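Local coordinates for protein catalase (PDB 2J2M) that catalyses the breakdown of hydrogen peroxide to water and oxygen, as a tetrameric haem catalase with one iron protoporphyrin in each subunit's beta-barrel domain, at residues 58-63 with 188-193; 114-119 with 123-128; 201-206 with 211-216. All coordinates share one frame; numbering follows the deposited sequence.

Contact 1: 58-63 with 188-193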
loop_
_atom_site.group_PDB
_atom_site.type_symbol
_atom_site.label_atom_id
_atom_site.label_comp_id
_atom_site.label_asym_id
_atom_site.label_seq_id
_atom_site.Cartn_x
_atom_site.Cartn_y
_atom_site.Cartn_z
ATOM N N ARG A 58 -15.408 14.261 5.529
ATOM C CA ARG A 58 -15.372 15.663 6.007
ATOM C C ARG A 58 -15.649 15.720 7.513
ATOM O O ARG A 58 -16.693 15.279 7.979
ATOM C CB ARG A 58 -16.352 16.534 5.210
ATOM C CG ARG A 58 -16.640 17.892 5.825
ATOM C CD ARG A 58 -15.378 18.791 5.897
ATOM N NE ARG A 58 -15.438 19.938 4.996
ATOM C CZ ARG A 58 -14.579 20.955 5.011
ATOM N NH1 ARG A 58 -13.561 20.957 5.858
ATOM N NH2 ARG A 58 -14.733 21.967 4.164
ATOM N N GLY A 59 -14.702 16.244 8.275
ATOM C CA GLY A 59 -14.831 16.265 9.727
ATOM C C GLY A 59 -13.894 17.168 10.527
ATOM O O GLY A 59 -12.966 17.792 9.974
ATOM N N PHE A 60 -14.138 17.193 11.847
ATOM C CA PHE A 60 -13.456 18.066 12.786
ATOM C C PHE A 60 -13.254 17.351 14.113
ATOM O O PHE A 60 -14.212 16.834 14.697
ATOM C CB PHE A 60 -14.258 19.369 13.036
ATOM C CG PHE A 60 -13.712 20.201 14.196
ATOM C CD1 PHE A 60 -12.689 21.130 13.985
ATOM C CD2 PHE A 60 -14.197 20.010 15.510
ATOM C CE1 PHE A 60 -12.166 21.888 15.041
ATOM C CE2 PHE A 60 -13.676 20.741 16.590
ATOM C CZ PHE A 60 -12.646 21.687 16.358
ATOM N N GLY A 61 -12.019 17.362 14.601
ATOM C CA GLY A 61 -11.673 16.683 15.840
ATOM C C GLY A 61 -11.064 17.567 16.904
ATOM O O GLY A 61 -10.318 18.520 16.598
ATOM N N ALA A 62 -11.393 17.247 18.160
ATOM C CA ALA A 62 -10.804 17.949 19.317
ATOM C C ALA A 62 -10.628 17.058 20.521
ATOM O O ALA A 62 -11.289 16.017 20.641
ATOM C CB ALA A 62 -11.613 19.181 19.686
ATOM N N HIS A 63 -9.710 17.464 21.393
ATOM C CA HIS A 63 -9.440 16.792 22.658
ATOM C C HIS A 63 -10.274 17.374 23.781
ATOM O O HIS A 63 -10.621 18.559 23.768
ATOM C CB HIS A 63 -7.990 16.989 23.067
ATOM C CG HIS A 63 -7.015 16.330 22.160
ATOM N ND1 HIS A 63 -6.646 15.015 22.305
ATOM C CD2 HIS A 63 -6.333 16.804 21.095
ATOM C CE1 HIS A 63 -5.767 14.702 21.371
ATOM N NE2 HIS A 63 -5.563 15.771 20.621
ATOM N N ALA A 188 -26.427 23.755 12.622
ATOM C CA ALA A 188 -25.744 25.040 12.448
ATOM C C ALA A 188 -24.251 24.919 12.762
ATOM O O ALA A 188 -23.411 25.669 12.226
ATOM C CB ALA A 188 -26.401 26.141 13.327
ATOM N N SER A 189 -23.942 24.009 13.684
ATOM C CA SER A 189 -22.591 23.506 13.816
ATOM C C SER A 189 -22.505 22.239 14.665
ATOM O O SER A 189 -23.484 21.783 15.291
ATOM C CB SER A 189 -21.628 24.577 14.334
ATOM O OG SER A 189 -22.054 25.043 15.584
ATOM N N TYR A 190 -21.294 21.692 14.655
ATOM C CA TYR A 190 -20.928 20.542 15.450
ATOM C C TYR A 190 -21.234 20.694 16.944
ATOM O O TYR A 190 -21.635 19.719 17.590
ATOM C CB TYR A 190 -19.452 20.225 15.205
ATOM C CG TYR A 190 -19.152 19.850 13.757
ATOM C CD1 TYR A 190 -20.032 19.072 13.023
ATOM C CD2 TYR A 190 -17.973 20.268 13.133
ATOM C CE1 TYR A 190 -19.755 18.723 11.693
ATOM C CE2 TYR A 190 -17.689 19.918 11.808
ATOM C CZ TYR A 190 -18.585 19.140 11.100
ATOM O OH TYR A 190 -18.317 18.786 9.808
ATOM N N ARG A 191 -21.073 21.909 17.478
ATOM C CA ARG A 191 -21.262 22.151 18.905
ATOM C C ARG A 191 -22.739 22.378 19.241
ATOM O O ARG A 191 -23.144 22.366 20.421
ATOM C CB ARG A 191 -20.375 23.303 19.396
ATOM C CG ARG A 191 -20.729 24.661 18.839
ATOM C CD ARG A 191 -19.533 25.624 18.866
ATOM N NE ARG A 191 -19.589 26.449 20.053
ATOM C CZ ARG A 191 -20.048 27.696 20.094
ATOM N NH1 ARG A 191 -20.452 28.314 18.992
ATOM N NH2 ARG A 191 -20.056 28.338 21.254
ATOM N N LYS A 192 -23.549 22.558 18.199
ATOM C CA LYS A 192 -24.976 22.786 18.390
ATOM C C LYS A 192 -25.833 21.633 17.879
ATOM O O LYS A 192 -26.866 21.843 17.250
ATOM C CB LYS A 192 -25.384 24.105 17.753
ATOM C CG LYS A 192 -24.635 25.278 18.347
ATOM C CD LYS A 192 -25.222 26.610 17.925
ATOM C CE LYS A 192 -24.328 27.739 18.448
ATOM N NZ LYS A 192 -24.786 29.039 17.904
ATOM N N MET A 193 -25.395 20.419 18.175
ATOM C CA MET A 193 -26.094 19.207 17.776
ATOM C C MET A 193 -25.999 18.152 18.864
ATOM O O MET A 193 -25.107 18.185 19.727
ATOM C CB MET A 193 -25.496 18.643 16.483
ATOM C CG MET A 193 -24.216 17.841 16.684
ATOM S SD MET A 193 -23.472 17.450 15.100
ATOM C CE MET A 193 -22.036 16.466 15.632
#
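Phe60 sets its CG opposite its own backbone N (chi1 170°), which carries the ring off along the strand and leaves CB, placed by the backbone, as the part that meets Tyr190; the Tyr190 ring, with CG opposite its carbonyl carbon (chi1 -62°), reaches from the loop toward that strand. Here the loop that follows helix 174-180 packs against the first long strand, 59-68, of the catalase beta-barrel. The touch is narrow and apolar: CE2 of Tyr190 meets CB of Phe60 at 3.7 Å, with Tyr190 CD2 only slightly farther away, and the backbones stay well apart, the CA atoms of Phe60 and Tyr190 being 8.3 Å from each other. The CD2-CE2 side of the tyrosine meets the phenylalanine at its root, and no ring stack forms between them. The ring of Phe60 continues to helix 241-251, where it packs on Ser243 and Thr246; Tyr190 also touches Thr246, so that helix borders both aromatic residues, while Phe94 of the adjoining strand 87-95 packs on Tyr190 as well. The phenol oxygen is buried but satisfied by a hydrogen bond to Glu105. Arg58 bends away to its own partners, Ser103 through NE and Asn240 through NH2. The Tyr190 hydroxyl skirts the start of the strand, its OH 4.3 Å from CA of Gly59 and 4.4 Å from CG of Arg58.

Contact 2: 114-119 with 123-128. With HEM (protoporphyrin IX containing Fe), chain E.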
loop_
_atom_site.group_PDB
_atom_site.type_symbol
_atom_site.label_atom_id
_atom_site.label_comp_id
_atom_site.label_asym_id
_atom_site.label_seq_id
_atom_site.Cartn_x
_atom_site.Cartn_y
_atom_site.Cartn_z
ATOM N N SER A 114 -18.350 11.076 17.126
ATOM C CA SER A 114 -17.440 10.014 17.540
ATOM C C SER A 114 -16.575 10.460 18.733
ATOM O O SER A 114 -15.978 11.546 18.716
ATOM C CB SER A 114 -16.536 9.569 16.359
ATOM O OG SER A 114 -17.288 9.042 15.274
ATOM N N VAL A 115 -16.495 9.600 19.744
ATOM C CA VAL A 115 -15.715 9.869 20.961
ATOM C C VAL A 115 -14.902 8.636 21.395
ATOM O O VAL A 115 -15.465 7.580 21.701
ATOM C CB VAL A 115 -16.605 10.381 22.124
ATOM C CG1 VAL A 115 -15.765 10.629 23.388
ATOM C CG2 VAL A 115 -17.302 11.657 21.720
ATOM N N LYS A 116 -13.577 8.797 21.387
ATOM C CA LYS A 116 -12.621 7.789 21.869
ATOM C C LYS A 116 -12.272 8.093 23.328
ATOM O O LYS A 116 -11.796 9.203 23.647
ATOM C CB LYS A 116 -11.331 7.804 21.014
ATOM C CG LYS A 116 -10.261 6.753 21.404
ATOM C CD LYS A 116 -9.021 6.731 20.462
ATOM C CE LYS A 116 -9.334 6.234 19.052
ATOM N NZ LYS A 116 -10.079 4.943 19.054
ATOM N N PHE A 117 -12.524 7.111 24.196
ATOM C CA PHE A 117 -12.292 7.224 25.645
ATOM C C PHE A 117 -11.073 6.408 25.942
ATOM O O PHE A 117 -11.075 5.205 25.718
ATOM C CB PHE A 117 -13.448 6.633 26.463
ATOM C CG PHE A 117 -14.737 7.390 26.352
ATOM C CD1 PHE A 117 -15.461 7.404 25.156
ATOM C CD2 PHE A 117 -15.259 8.056 27.464
ATOM C CE1 PHE A 117 -16.700 8.094 25.079
ATOM C CE2 PHE A 117 -16.462 8.741 27.399
ATOM C CZ PHE A 117 -17.183 8.770 26.196
ATOM N N TYR A 118 -10.029 7.060 26.440
ATOM C CA TYR A 118 -8.792 6.377 26.759
ATOM C C TYR A 118 -8.877 5.988 28.197
ATOM O O TYR A 118 -8.444 6.715 29.064
ATOM C CB TYR A 118 -7.597 7.279 26.517
ATOM C CG TYR A 118 -7.484 7.840 25.104
ATOM C CD1 TYR A 118 -8.113 9.042 24.756
ATOM C CD2 TYR A 118 -6.719 7.191 24.126
ATOM C CE1 TYR A 118 -7.993 9.586 23.464
ATOM C CE2 TYR A 118 -6.564 7.734 22.856
ATOM C CZ TYR A 118 -7.217 8.925 22.524
ATOM O OH TYR A 118 -7.082 9.468 21.253
ATOM N N THR A 119 -9.466 4.822 28.421
ATOM C CA THR A 119 -9.796 4.277 29.744
ATOM C C THR A 119 -8.660 3.458 30.399
ATOM O O THR A 119 -7.790 2.942 29.710
ATOM C CB THR A 119 -11.037 3.368 29.556
ATOM O OG1 THR A 119 -12.232 4.165 29.629
ATOM C CG2 THR A 119 -11.091 2.260 30.552
ATOM N N ASN A 123 -9.377 1.276 25.348
ATOM C CA ASN A 123 -10.178 2.269 24.619
ATOM C C ASN A 123 -11.615 1.785 24.395
ATOM O O ASN A 123 -11.842 0.612 24.027
ATOM C CB ASN A 123 -9.532 2.669 23.276
ATOM C CG ASN A 123 -8.212 3.449 23.450
ATOM O OD1 ASN A 123 -7.772 3.724 24.584
ATOM N ND2 ASN A 123 -7.566 3.785 22.319
ATOM N N TRP A 124 -12.564 2.699 24.626
ATOM C CA TRP A 124 -13.934 2.537 24.212
ATOM C C TRP A 124 -14.275 3.583 23.178
ATOM O O TRP A 124 -14.138 4.803 23.430
ATOM C CB TRP A 124 -14.882 2.721 25.395
ATOM C CG TRP A 124 -16.350 2.833 24.984
ATOM C CD1 TRP A 124 -17.005 2.080 24.052
ATOM C CD2 TRP A 124 -17.322 3.722 25.525
ATOM N NE1 TRP A 124 -18.317 2.467 23.952
ATOM C CE2 TRP A 124 -18.544 3.467 24.854
ATOM C CE3 TRP A 124 -17.287 4.709 26.519
ATOM C CZ2 TRP A 124 -19.707 4.172 25.130
ATOM C CZ3 TRP A 124 -18.457 5.411 26.791
ATOM C CH2 TRP A 124 -19.647 5.136 26.098
ATOM N N ASP A 125 -14.758 3.154 22.021
ATOM C CA ASP A 125 -15.199 4.141 21.048
ATOM C C ASP A 125 -16.707 4.264 21.068
ATOM O O ASP A 125 -17.393 3.255 20.894
ATOM C CB ASP A 125 -14.731 3.773 19.638
ATOM C CG ASP A 125 -13.223 3.820 19.485
ATOM O OD1 ASP A 125 -12.716 3.048 18.648
ATOM O OD2 ASP A 125 -12.546 4.624 20.174
ATOM N N PHE A 126 -17.207 5.474 21.327
ATOM C CA PHE A 126 -18.573 5.839 20.964
ATOM C C PHE A 126 -18.584 6.352 19.515
ATOM O O PHE A 126 -17.859 7.283 19.179
ATOM C CB PHE A 126 -19.191 6.891 21.921
ATOM C CG PHE A 126 -20.574 7.371 21.492
ATOM C CD1 PHE A 126 -20.718 8.406 20.551
ATOM C CD2 PHE A 126 -21.728 6.768 21.996
ATOM C CE1 PHE A 126 -22.006 8.854 20.141
ATOM C CE2 PHE A 126 -23.021 7.201 21.603
ATOM C CZ PHE A 126 -23.163 8.239 20.667
ATOM N N VAL A 127 -19.377 5.726 18.652
ATOM C CA VAL A 127 -19.420 6.130 17.236
ATOM C C VAL A 127 -20.892 6.200 16.834
ATOM O O VAL A 127 -21.509 5.194 16.494
ATOM C CB VAL A 127 -18.587 5.155 16.332
ATOM C CG1 VAL A 127 -18.565 5.616 14.863
ATOM C CG2 VAL A 127 -17.162 5.016 16.878
ATOM N N GLY A 128 -21.472 7.389 16.964
ATOM C CA GLY A 128 -22.875 7.601 16.659
ATOM C C GLY A 128 -23.093 8.728 15.650
ATOM O O GLY A 128 -22.141 9.241 15.077
HETATM C CHA HEM E . -17.580 6.052 9.366
HETATM C CHB HEM E . -21.674 6.606 11.965
HETATM C CHC HEM E . -23.493 2.682 9.826
HETATM C CHD HEM E . -19.228 1.744 7.782
HETATM C C1A HEM E . -18.505 6.528 10.292
HETATM C C2A HEM E . -18.335 7.647 11.216
HETATM C C3A HEM E . -19.474 7.796 11.933
HETATM C C4A HEM E . -20.399 6.788 11.487
HETATM C CMA HEM E . -19.788 8.834 13.039
HETATM C CAA HEM E . -17.047 8.506 11.308
HETATM C CBA HEM E . -16.057 8.003 12.362
HETATM C CGA HEM E . -14.900 8.978 12.367
HETATM O O1A HEM E . -13.770 8.602 11.955
HETATM O O2A HEM E . -15.120 10.154 12.765
HETATM C C1B HEM E . -22.507 5.560 11.669
HETATM C C2B HEM E . -23.739 5.207 12.357
HETATM C C3B HEM E . -24.223 4.126 11.746
HETATM C C4B HEM E . -23.328 3.763 10.674
HETATM C CMB HEM E . -24.351 5.917 13.598
HETATM C CAB HEM E . -25.483 3.327 12.117
HETATM C CBB HEM E . -26.615 3.928 12.467
HETATM C C1C HEM E . -22.500 2.015 9.160
HETATM C C2C HEM E . -22.568 0.681 8.596
HETATM C C3C HEM E . -21.364 0.439 8.042
HETATM C C4C HEM E . -20.518 1.605 8.229
HETATM C CMC HEM E . -23.781 -0.295 8.660
HETATM C CAC HEM E . -20.906 -0.829 7.284
HETATM C CBC HEM E . -20.574 -1.953 7.931
HETATM C C1D HEM E . -18.376 2.810 7.970
HETATM C C2D HEM E . -17.023 2.890 7.454
HETATM C C3D HEM E . -16.502 4.234 7.961
HETATM C C4D HEM E . -17.593 4.829 8.725
HETATM C CMD HEM E . -16.262 1.808 6.617
HETATM C CAD HEM E . -15.105 4.839 7.728
HETATM C CBD HEM E . -14.314 4.667 9.027
HETATM C CGD HEM E . -12.831 4.927 8.839
HETATM O O1D HEM E . -12.311 5.051 7.681
HETATM O O2D HEM E . -12.146 4.990 9.882
HETATM N NA HEM E . -19.780 6.035 10.503
HETATM N NB HEM E . -22.289 4.663 10.645
HETATM N NC HEM E . -21.241 2.539 8.921
HETATM N ND HEM E . -18.659 3.949 8.706
HETATM FE FE HEM E . -20.364 4.138 9.916
HETATM O O HOH W 1 -8.388 2.970 19.823
HETATM O O HOH W 2 -6.864 2.959 27.070
#
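Phe117 has one face overlapped by the six-membered ring of Trp124, in an offset stack with centroids 4.5 Å apart and planes at 29°, Trp124 CE3 lying over it. At its edge, CE1 of Phe117 meets CB of Phe126 at 4.2 Å. Paired backbone bonds at Val115-Phe126 and Phe117-Trp124 knit this antiparallel beta hairpin; Val115 N to Phe126 O is 2.7 Å. On the sheet face bearing Lys116 and Asp125, the lysine bends at its last two torsions (-68° and -50°) to bring NZ 2.7 Å from OD2 of Asp125, a salt bridge on the syn side of the carboxylate. A water joins Lys116 NZ to ND2 of Asn123, and NZ also donates a hydrogen bond to Gly314 O. A methionine in place of Lys116 would probably leave the buried Asp125 carboxylate without its counter-charge and the water without one of its anchors. Toward the haem, Val127 CG1 is 3.8 Å from ring carbon C3A and Ser114 OG is 3.3 Å from CBA of the same haem; both residues line its pocket. Strand 87-95 pairs with strand 112-119, while Leu215 and Trp217 of strand 210-219 pack against the aromatic face.

Contact 3: 201-206 with 211-216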
loop_
_atom_site.group_PDB
_atom_site.type_symbol
_atom_site.label_atom_id
_atom_site.label_comp_id
_atom_site.label_asym_id
_atom_site.label_seq_id
_atom_site.Cartn_x
_atom_site.Cartn_y
_atom_site.Cartn_z
ATOM N N PHE A 201 -26.794 -1.333 22.818
ATOM C CA PHE A 201 -25.650 -2.158 23.187
ATOM C C PHE A 201 -26.026 -2.956 24.420
ATOM O O PHE A 201 -27.182 -2.861 24.920
ATOM C CB PHE A 201 -24.420 -1.284 23.466
ATOM C CG PHE A 201 -23.832 -0.675 22.235
ATOM C CD1 PHE A 201 -22.727 -1.237 21.632
ATOM C CD2 PHE A 201 -24.417 0.438 21.639
ATOM C CE1 PHE A 201 -22.192 -0.690 20.467
ATOM C CE2 PHE A 201 -23.882 0.977 20.475
ATOM C CZ PHE A 201 -22.769 0.400 19.901
ATOM N N LYS A 202 -25.077 -3.764 24.897
ATOM C CA LYS A 202 -25.266 -4.506 26.137
ATOM C C LYS A 202 -24.289 -3.998 27.186
ATOM O O LYS A 202 -23.089 -3.832 26.919
ATOM C CB LYS A 202 -25.052 -6.006 25.915
ATOM C CG LYS A 202 -26.182 -6.698 25.157
ATOM C CD LYS A 202 -25.785 -8.112 24.727
ATOM C CE LYS A 202 -27.043 -8.930 24.397
ATOM N NZ LYS A 202 -26.825 -10.378 24.138
ATOM N N TRP A 203 -24.807 -3.739 28.381
ATOM C CA TRP A 203 -23.964 -3.479 29.530
ATOM C C TRP A 203 -24.215 -4.616 30.509
ATOM O O TRP A 203 -25.376 -4.994 30.764
ATOM C CB TRP A 203 -24.329 -2.146 30.149
ATOM C CG TRP A 203 -23.777 -0.926 29.436
ATOM C CD1 TRP A 203 -23.121 -0.883 28.229
ATOM C CD2 TRP A 203 -23.865 0.433 29.891
ATOM N NE1 TRP A 203 -22.783 0.407 27.918
ATOM C CE2 TRP A 203 -23.222 1.239 28.919
ATOM C CE3 TRP A 203 -24.394 1.044 31.043
ATOM C CZ2 TRP A 203 -23.098 2.637 29.063
ATOM C CZ3 TRP A 203 -24.294 2.423 31.170
ATOM C CH2 TRP A 203 -23.655 3.209 30.185
ATOM N N VAL A 204 -23.123 -5.181 31.015
ATOM C CA VAL A 204 -23.138 -6.297 31.941
ATOM C C VAL A 204 -22.506 -5.787 33.236
ATOM O O VAL A 204 -21.445 -5.142 33.183
ATOM C CB VAL A 204 -22.270 -7.449 31.399
ATOM C CG1 VAL A 204 -22.343 -8.670 32.306
ATOM C CG2 VAL A 204 -22.669 -7.816 29.956
ATOM N N ASN A 205 -23.148 -6.046 34.385
ATOM C CA ASN A 205 -22.555 -5.668 35.684
ATOM C C ASN A 205 -21.684 -6.759 36.284
ATOM O O ASN A 205 -21.457 -7.817 35.652
ATOM C CB ASN A 205 -23.585 -5.113 36.707
ATOM C CG ASN A 205 -24.642 -6.136 37.110
ATOM O OD1 ASN A 205 -24.404 -7.346 37.112
ATOM N ND2 ASN A 205 -25.822 -5.642 37.432
ATOM N N ALA A 206 -21.191 -6.483 37.499
ATOM C CA ALA A 206 -20.196 -7.318 38.167
ATOM C C ALA A 206 -20.731 -8.708 38.468
ATOM O O ALA A 206 -19.959 -9.657 38.628
ATOM C CB ALA A 206 -19.721 -6.658 39.435
ATOM N N VAL A 211 -28.164 -5.682 30.661
ATOM C CA VAL A 211 -29.282 -4.874 30.150
ATOM C C VAL A 211 -28.945 -4.327 28.752
ATOM O O VAL A 211 -27.763 -4.158 28.419
ATOM C CB VAL A 211 -29.648 -3.684 31.115
ATOM C CG1 VAL A 211 -30.233 -4.197 32.444
ATOM C CG2 VAL A 211 -28.413 -2.789 31.390
ATOM N N TYR A 212 -29.973 -4.060 27.951
ATOM C CA TYR A 212 -29.842 -3.275 26.715
ATOM C C TYR A 212 -29.825 -1.774 26.979
ATOM O O TYR A 212 -30.673 -1.241 27.699
ATOM C CB TYR A 212 -30.984 -3.570 25.731
ATOM C CG TYR A 212 -30.918 -4.945 25.101
ATOM C CD1 TYR A 212 -29.977 -5.230 24.098
ATOM C CD2 TYR A 212 -31.798 -5.950 25.497
ATOM C CE1 TYR A 212 -29.914 -6.476 23.508
ATOM C CE2 TYR A 212 -31.742 -7.218 24.919
ATOM C CZ TYR A 212 -30.791 -7.471 23.923
ATOM O OH TYR A 212 -30.732 -8.712 23.342
ATOM N N ILE A 213 -28.877 -1.088 26.347
ATOM C CA ILE A 213 -28.721 0.344 26.582
ATOM C C ILE A 213 -28.616 1.118 25.270
ATOM O O ILE A 213 -28.063 0.616 24.287
ATOM C CB ILE A 213 -27.493 0.660 27.502
ATOM C CG1 ILE A 213 -26.180 0.445 26.743
ATOM C CG2 ILE A 213 -27.522 -0.185 28.786
ATOM C CD1 ILE A 213 -25.595 1.713 26.187
ATOM N N LYS A 214 -29.171 2.329 25.283
ATOM C CA LYS A 214 -28.991 3.324 24.229
ATOM C C LYS A 214 -28.234 4.493 24.897
ATOM O O LYS A 214 -28.374 4.738 26.125
ATOM C CB LYS A 214 -30.361 3.795 23.730
ATOM C CG LYS A 214 -30.601 3.827 22.212
ATOM C CD LYS A 214 -30.762 2.440 21.655
ATOM C CE LYS A 214 -32.022 2.259 20.825
ATOM N NZ LYS A 214 -32.187 2.956 19.515
ATOM N N LEU A 215 -27.429 5.197 24.095
ATOM C CA LEU A 215 -26.620 6.302 24.588
ATOM C C LEU A 215 -27.040 7.586 23.922
ATOM O O LEU A 215 -27.366 7.592 22.742
ATOM C CB LEU A 215 -25.145 6.029 24.347
ATOM C CG LEU A 215 -24.198 5.599 25.478
ATOM C CD1 LEU A 215 -24.819 5.434 26.879
ATOM C CD2 LEU A 215 -23.372 4.362 25.072
ATOM N N ARG A 216 -26.964 8.674 24.679
ATOM C CA ARG A 216 -27.601 9.937 24.343
ATOM C C ARG A 216 -26.704 11.127 24.740
ATOM O O ARG A 216 -26.371 11.283 25.918
ATOM C CB ARG A 216 -28.934 10.016 25.118
ATOM C CG ARG A 216 -30.212 10.006 24.276
ATOM C CD ARG A 216 -30.638 8.672 23.660
ATOM N NE ARG A 216 -31.228 9.074 22.394
ATOM C CZ ARG A 216 -32.381 8.697 21.858
ATOM N NH1 ARG A 216 -33.143 7.756 22.380
ATOM N NH2 ARG A 216 -32.721 9.245 20.715
#
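Phe201 opens the strand with two backbone bonds to Ile213: its N reaches Ile213 O at 2.8 Å, and Ile213 N returns a bond to Phe201 O. That same oxygen also takes a CA-H contact from Tyr212. Phe201 CB touches CG1 of Ile213, but its ring leads away from the opposing strand. Next, Lys202 runs extended beside Tyr212, both side chains pointing the same way, and its CE comes 3.8 Å from the phenol OH. The two polar ends converge on Glu328, Lys202 NZ through a salt bridge and Tyr212 OH through a hydrogen bond, while Gln403 takes a further bond from the lysine. These strands, 201-204 and 210-219, form an antiparallel beta hairpin of the catalase barrel; the axes of the short segments 201-204 and 211-216 run at 124° to each other, well off straight antiparallel. Trp203 carries the apolar side of the pairing. Ile213 sets CG1 between its backbone N and carbonyl carbon (chi1 73°), which places this methylene over the face of the indole, 3.6 Å from the centroid of the five-membered ring and 8° off its normal. Its CD1 extends the cover, 3.6 Å from Trp203 NE1, and farther along the indole Leu215 CD1 reaches CZ2 at 3.9 Å. Val262 of strand 257-265 packs on both Trp203 and Ile213. The Trp203 backbone closes the ladder with Val211: N to Val211 O at 3.0 Å, and Val211 N to Trp203 O at 2.9 Å.

All three contacts are largely buried and reach one antiparallel sheet, but they join it differently. Contacts 2 and 3 are hairpins, each zipped by four backbone hydrogen bonds, whereas contact 1 sets a loop against a strand through a small apolar touch and shares no such ladder. Contact 2 is nested in the chain between the segments of contact 1, and their centres are 15 Å apart. It also touches contact 3, where Leu215 CB packs on Phe126 CE2 at 3.7 Å. Contact 2 has haem-pocket residues at one end and a buried salt bridge farther along; contact 3, farther from the chain centre, has indole packing on one face and, on the other, a lysine and a tyrosine sharing an outside carboxylate.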